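Local coordinates for DUF4627 domain-containing protein (Bacteroides thetaiotaomicron, PDB 3SEE) that is of unknown function but probably binds sugars through a galactose-binding-domain-like beta sandwich, at residues Thr47-Glu52 with Tyr77-Gly82; Glu35-Asn40 with Asp198-Ile203. All blocks are in the same frame, centred on the assembly; numbering follows the deposited sequence. Where two conformers were deposited one is given.

How the contacts relate
Both contacts are buried; strand 79-85 forms one side of contact 1 and lies between the segments of contact 2. Contact 1 crosses the sandwich: strand 48-53, at the edge of the eight-stranded sheet, meets strand 79-85 of the facing sheet through small aliphatic groups. Contact 2 stays within one sheet, where strands 36-40 and 199-204 flank strand 79-85 and reach past it with large side chains, mostly aromatic. Contact 1 lies farther from the centre of the chain and has a polar outer end with a sodium ion; contact 2 is apolar where its segments touch. N40, at the end of strand 36-40, ties the two regions together by donating from ND2 to T47 O.

Contact 1. Residues Thr47-Glu52 with Tyr77-Gly82; sequences TTIAWE and YKAFLG. With NA (sodium ion), chain B.
T47 and I49 pack against A79 and F80 between the two sheets of a galactose-binding-domain-like beta sandwich. Strand 48-53 forms an edge of the eight-stranded sheet, and strand 79-85 lies in the sheet facing it. The apolar part is small and made of methyl groups. In the conformer described here, one of two for this threonine, T47 CG2 meets A79 CB tip to tip at 4.0 Å. I49 reaches farther: with CG1 anti to its own carbonyl carbon (chi1 -61°) and the chain then extended, its CD1 comes up to the backbone rather than to a side chain, 3.7 Å from F80 N, and lies 4.4 Å from A79 CB. The same isoleucine also touches I38 on strand 36-40, beside 79-85 in the facing sheet. F80 presents its main chain here, because its CB points away from strand 48-53 and its ring packs with F37 and M39 on the other face of the sheet.

The polar groups of T47 and T48 are engaged apart from these methyls. T47 OG1 is hydrogen-bonded to N67 OD1, while CG2 is left for A79. At the start of the strand, a sodium ion is held by T47 O and by the exposed side chain of T48, with T48 OG1 at 2.4 Å; two waters, both within 2.5 Å of the ion, are further ligands.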
loop_
_atom_site.group_PDB
_atom_site.type_symbol
_atom_site.label_atom_id
_atom_site.label_comp_id
_atom_site.label_asym_id
_atom_site.label_seq_id
_atom_site.Cartn_x
_atom_site.Cartn_y
_atom_site.Cartn_z
ATOM N N THR A 47 11.202 12.871 -1.944
ATOM C CA THR A 47 10.337 12.279 -2.950
ATOM C C THR A 47 9.238 13.261 -3.328
ATOM O O THR A 47 8.918 14.193 -2.576
ATOM C CB THR A 47 9.789 10.888 -2.486
ATOM O OG1 THR A 47 8.932 10.333 -3.502
ATOM C CG2 THR A 47 9.037 10.989 -1.177
ATOM N N THR A 48 8.674 13.063 -4.510
ATOM C CA THR A 48 7.493 13.804 -4.934
ATOM C C THR A 48 6.483 12.801 -5.444
ATOM O O THR A 48 6.808 11.970 -6.298
ATOM C CB THR A 48 7.842 14.789 -6.053
ATOM O OG1 THR A 48 8.785 15.737 -5.526
ATOM C CG2 THR A 48 6.608 15.531 -6.591
ATOM N N ILE A 49 5.269 12.864 -4.902
ATOM C CA ILE A 49 4.164 12.033 -5.341
ATOM C C ILE A 49 3.121 12.979 -5.919
ATOM O O ILE A 49 2.654 13.868 -5.201
ATOM C CB ILE A 49 3.584 11.211 -4.162
ATOM C CG1 ILE A 49 4.648 10.277 -3.589
ATOM C CG2 ILE A 49 2.364 10.415 -4.614
ATOM C CD1 ILE A 49 4.242 9.479 -2.359
ATOM N N ALA A 50 2.748 12.778 -7.178
ATOM C CA ALA A 50 1.882 13.711 -7.860
ATOM C C ALA A 50 1.097 13.037 -8.965
ATOM O O ALA A 50 1.540 12.043 -9.560
ATOM C CB ALA A 50 2.676 14.902 -8.452
ATOM N N TRP A 51 -0.054 13.628 -9.271
ATOM C CA TRP A 51 -0.901 13.228 -10.388
ATOM C C TRP A 51 -0.304 13.691 -11.700
ATOM O O TRP A 51 0.350 14.732 -11.769
ATOM C CB TRP A 51 -2.276 13.857 -10.198
ATOM C CG TRP A 51 -3.304 13.517 -11.197
ATOM C CD1 TRP A 51 -4.126 12.435 -11.191
ATOM C CD2 TRP A 51 -3.703 14.313 -12.317
ATOM N NE1 TRP A 51 -4.976 12.473 -12.259
ATOM C CE2 TRP A 51 -4.753 13.630 -12.955
ATOM C CE3 TRP A 51 -3.275 15.534 -12.843
ATOM C CZ2 TRP A 51 -5.400 14.148 -14.080
ATOM C CZ3 TRP A 51 -3.928 16.040 -13.976
ATOM C CH2 TRP A 51 -4.963 15.347 -14.571
ATOM N N GLU A 52 -0.519 12.922 -12.750
ATOM C CA GLU A 52 -0.031 13.267 -14.079
ATOM C C GLU A 52 -0.947 12.711 -15.153
ATOM O O GLU A 52 -1.626 11.700 -14.958
ATOM C CB GLU A 52 1.355 12.676 -14.309
ATOM C CG GLU A 52 1.332 11.148 -14.294
ATOM C CD GLU A 52 2.651 10.497 -14.625
ATOM O OE1 GLU A 52 3.599 11.163 -15.067
ATOM O OE2 GLU A 52 2.716 9.262 -14.483
ATOM N N TYR A 77 5.989 4.017 6.328
ATOM C CA TYR A 77 4.946 4.784 7.009
ATOM C C TYR A 77 4.995 6.278 6.688
ATOM O O TYR A 77 4.203 7.044 7.233
ATOM C CB TYR A 77 4.972 4.536 8.532
ATOM C CG TYR A 77 6.253 4.931 9.215
ATOM C CD1 TYR A 77 6.451 6.206 9.735
ATOM C CD2 TYR A 77 7.272 4.024 9.371
ATOM C CE1 TYR A 77 7.644 6.555 10.374
ATOM C CE2 TYR A 77 8.465 4.363 10.005
ATOM C CZ TYR A 77 8.646 5.625 10.505
ATOM O OH TYR A 77 9.840 5.970 11.147
ATOM N N LYS A 78 5.922 6.696 5.829
ATOM C CA LYS A 78 6.077 8.117 5.506
ATOM C C LYS A 78 5.618 8.521 4.113
ATOM O O LYS A 78 5.111 9.617 3.958
ATOM C CB LYS A 78 7.515 8.586 5.690
ATOM C CG LYS A 78 8.027 8.474 7.115
ATOM C CD LYS A 78 9.412 9.098 7.231
ATOM C CE LYS A 78 10.009 8.810 8.574
ATOM N NZ LYS A 78 11.385 9.428 8.653
ATOM N N ALA A 79 5.852 7.690 3.090
ATOM C CA ALA A 79 5.621 8.126 1.701
ATOM C C ALA A 79 4.868 7.040 0.931
ATOM O O ALA A 79 5.415 5.959 0.653
ATOM C CB ALA A 79 6.939 8.452 1.018
ATOM N N PHE A 80 3.635 7.340 0.545
ATOM C CA PHE A 80 2.821 6.395 -0.182
ATOM C C PHE A 80 1.583 7.079 -0.746
ATOM O O PHE A 80 1.202 8.160 -0.296
ATOM C CB PHE A 80 2.431 5.162 0.674
ATOM C CG PHE A 80 1.749 5.479 1.961
ATOM C CD1 PHE A 80 2.471 5.657 3.132
ATOM C CD2 PHE A 80 0.371 5.487 2.041
ATOM C CE1 PHE A 80 1.815 5.888 4.342
ATOM C CE2 PHE A 80 -0.270 5.721 3.252
ATOM C CZ PHE A 80 0.449 5.906 4.391
ATOM N N LEU A 81 0.971 6.419 -1.735
ATOM C CA LEU A 81 -0.345 6.733 -2.232
ATOM C C LEU A 81 -1.356 5.913 -1.451
ATOM O O LEU A 81 -1.197 4.704 -1.359
ATOM C CB LEU A 81 -0.373 6.373 -3.709
ATOM C CG LEU A 81 -1.727 6.471 -4.406
ATOM C CD1 LEU A 81 -2.198 7.930 -4.503
ATOM C CD2 LEU A 81 -1.692 5.784 -5.773
ATOM N N GLY A 82 -2.348 6.569 -0.878
ATOM C CA GLY A 82 -3.289 5.870 -0.030
ATOM C C GLY A 82 -4.751 6.066 -0.385
ATOM O O GLY A 82 -5.130 7.079 -0.986
HETATM NA NA NA B . 9.332 16.411 -3.311
HETATM O O HOH W 1 11.504 15.628 -4.128
HETATM O O HOH W 2 10.064 18.601 -3.745
#

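Contact 2. Residues Glu35-Asn40 with Asp198-Ile203; sequences EWFIMN and DCYVAI
W36 and F37 reach past strand 79-85 to touch I203 and Y200, one pair on each face of the six-stranded sheet. The CA atoms of W36 and V201 are 9.6 Å apart, since a whole strand separates the segments, and long side chains span the gap.

On the face turned toward the other sheet, the six-membered end of the W36 indole reaches I203, with CH2 4.3 Å from I203 CD1 and the methyl oblique to the ring. L81 of the strand between touches W36, while V217 and I214 of the opposing sheet contact W36 and I203 respectively. The indole's polar edge is satisfied by a hydrogen bond from NE1 to N14 O.

The second apolar pair is aromatic. F37 CZ lies 4.2 Å from Y200 CD2, which sits at the edge of the phenylalanine ring, near its plane. Both first torsions place CG between the backbone N and the carbonyl carbon (chi1 64° for F37, 55° for Y200), and the two rings meet over G82. Glycine has no side chain to interfere, and F37 CZ comes close above its CA. F80 packs beside F37 on this face.

The backbone hydrogen bonds run through the strand between. G82 O accepts from F37 N, and L81 O probably accepts from I203 N, so neighbouring carbonyls of strand 79-85 serve opposite flanks. At the start of the second segment, D198 makes a salt bridge with R84. Two parallel strands on either side of an antiparallel one, with side chains alternating between the core and the outer face, suit one sheet of the beta sandwich of galactose-binding-like domains.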
loop_
_atom_site.group_PDB
_atom_site.type_symbol
_atom_site.label_atom_id
_atom_site.label_comp_id
_atom_site.label_asym_id
_atom_site.label_seq_id
_atom_site.Cartn_x
_atom_site.Cartn_y
_atom_site.Cartn_z
ATOM N N GLU A 35 -11.429 8.500 -1.419
ATOM C CA GLU A 35 -10.656 9.430 -2.226
ATOM C C GLU A 35 -9.230 8.930 -2.121
ATOM O O GLU A 35 -8.918 8.216 -1.166
ATOM C CB GLU A 35 -10.751 10.827 -1.627
ATOM C CG GLU A 35 -12.160 11.378 -1.641
ATOM C CD GLU A 35 -12.239 12.854 -1.392
ATOM O OE1 GLU A 35 -11.184 13.502 -1.148
ATOM O OE2 GLU A 35 -13.388 13.361 -1.436
ATOM N N TRP A 36 -8.368 9.285 -3.075
ATOM C CA TRP A 36 -6.940 9.106 -2.889
ATOM C C TRP A 36 -6.357 10.222 -2.035
ATOM O O TRP A 36 -6.792 11.368 -2.102
ATOM C CB TRP A 36 -6.226 9.085 -4.236
ATOM C CG TRP A 36 -6.589 7.924 -5.073
ATOM C CD1 TRP A 36 -7.431 7.922 -6.144
ATOM C CD2 TRP A 36 -6.107 6.576 -4.940
ATOM N NE1 TRP A 36 -7.515 6.664 -6.676
ATOM C CE2 TRP A 36 -6.721 5.815 -5.953
ATOM C CE3 TRP A 36 -5.261 5.928 -4.031
ATOM C CZ2 TRP A 36 -6.468 4.458 -6.107
ATOM C CZ3 TRP A 36 -5.017 4.589 -4.202
ATOM C CH2 TRP A 36 -5.633 3.867 -5.221
ATOM N N PHE A 37 -5.342 9.875 -1.260
ATOM C CA PHE A 37 -4.535 10.847 -0.561
ATOM C C PHE A 37 -3.065 10.603 -0.812
ATOM O O PHE A 37 -2.642 9.480 -1.107
ATOM C CB PHE A 37 -4.859 10.897 0.945
ATOM C CG PHE A 37 -4.556 9.641 1.699
ATOM C CD1 PHE A 37 -3.297 9.403 2.191
ATOM C CD2 PHE A 37 -5.541 8.717 1.960
ATOM C CE1 PHE A 37 -3.031 8.249 2.938
ATOM C CE2 PHE A 37 -5.281 7.577 2.697
ATOM C CZ PHE A 37 -4.030 7.353 3.200
ATOM N N ILE A 38 -2.295 11.669 -0.677
ATOM C CA ILE A 38 -0.852 11.631 -0.763
ATOM C C ILE A 38 -0.268 11.720 0.626
ATOM O O ILE A 38 -0.546 12.675 1.363
ATOM C CB ILE A 38 -0.316 12.770 -1.634
ATOM C CG1 ILE A 38 -0.859 12.637 -3.054
ATOM C CG2 ILE A 38 1.211 12.796 -1.583
ATOM C CD1 ILE A 38 -0.732 13.922 -3.889
HETATM N N MSE A 39 0.499 10.707 1.023
HETATM C CA MSE A 39 1.337 10.774 2.220
HETATM C C MSE A 39 2.769 11.016 1.784
HETATM O O MSE A 39 3.331 10.236 1.016
HETATM C CB MSE A 39 1.257 9.486 3.048
HETATM C CG MSE A 39 0.240 9.559 4.168
HETATM SE SE MSE A 39 0.789 10.603 5.691
HETATM C CE MSE A 39 1.898 9.268 6.451
ATOM N N ASN A 40 3.354 12.118 2.249
ATOM C CA ASN A 40 4.763 12.393 2.040
ATOM C C ASN A 40 5.270 13.135 3.250
ATOM O O ASN A 40 5.297 14.376 3.298
ATOM C CB ASN A 40 5.002 13.185 0.751
ATOM C CG ASN A 40 6.453 13.385 0.452
ATOM O OD1 ASN A 40 7.329 13.001 1.239
ATOM N ND2 ASN A 40 6.720 14.022 -0.689
ATOM N N ASP A 198 -12.430 0.346 9.044
ATOM C CA ASP A 198 -11.659 1.554 8.756
ATOM C C ASP A 198 -10.198 1.180 8.559
ATOM O O ASP A 198 -9.457 0.937 9.524
ATOM C CB ASP A 198 -11.829 2.567 9.896
ATOM C CG ASP A 198 -11.264 3.909 9.575
ATOM O OD1 ASP A 198 -10.697 4.109 8.474
ATOM O OD2 ASP A 198 -11.390 4.806 10.448
ATOM N N CYS A 199 -9.813 1.088 7.294
ATOM C CA CYS A 199 -8.449 0.737 6.933
ATOM C C CYS A 199 -8.060 1.573 5.719
ATOM O O CYS A 199 -8.891 2.314 5.185
ATOM C CB CYS A 199 -8.339 -0.765 6.625
ATOM S SG CYS A 199 -9.281 -1.312 5.176
ATOM N N TYR A 200 -6.806 1.443 5.281
ATOM C CA TYR A 200 -6.404 2.059 4.038
ATOM C C TYR A 200 -5.466 1.166 3.270
ATOM O O TYR A 200 -4.632 0.453 3.862
ATOM C CB TYR A 200 -5.773 3.444 4.254
ATOM C CG TYR A 200 -4.606 3.500 5.195
ATOM C CD1 TYR A 200 -4.817 3.606 6.559
ATOM C CD2 TYR A 200 -3.304 3.463 4.731
ATOM C CE1 TYR A 200 -3.732 3.685 7.422
ATOM C CE2 TYR A 200 -2.237 3.541 5.596
ATOM C CZ TYR A 200 -2.455 3.619 6.964
ATOM O OH TYR A 200 -1.439 3.724 7.877
ATOM N N VAL A 201 -5.621 1.216 1.957
ATOM C CA VAL A 201 -4.628 0.668 1.039
ATOM C C VAL A 201 -3.491 1.673 0.864
ATOM O O VAL A 201 -3.743 2.858 0.668
ATOM C CB VAL A 201 -5.286 0.376 -0.318
ATOM C CG1 VAL A 201 -4.242 -0.049 -1.363
ATOM C CG2 VAL A 201 -6.398 -0.663 -0.176
ATOM N N ALA A 202 -2.254 1.196 0.930
ATOM C CA ALA A 202 -1.043 1.969 0.660
ATOM C C ALA A 202 -0.319 1.322 -0.513
ATOM O O ALA A 202 -0.070 0.115 -0.511
ATOM C CB ALA A 202 -0.130 1.956 1.898
ATOM N N ILE A 203 0.012 2.125 -1.518
ATOM C CA ILE A 203 0.805 1.704 -2.660
ATOM C C ILE A 203 2.087 2.538 -2.606
ATOM O O ILE A 203 2.038 3.784 -2.461
ATOM C CB ILE A 203 0.061 1.902 -4.001
ATOM C CG1 ILE A 203 -1.212 1.038 -4.008
ATOM C CG2 ILE A 203 0.999 1.603 -5.184
ATOM C CD1 ILE A 203 -2.150 1.281 -5.207
#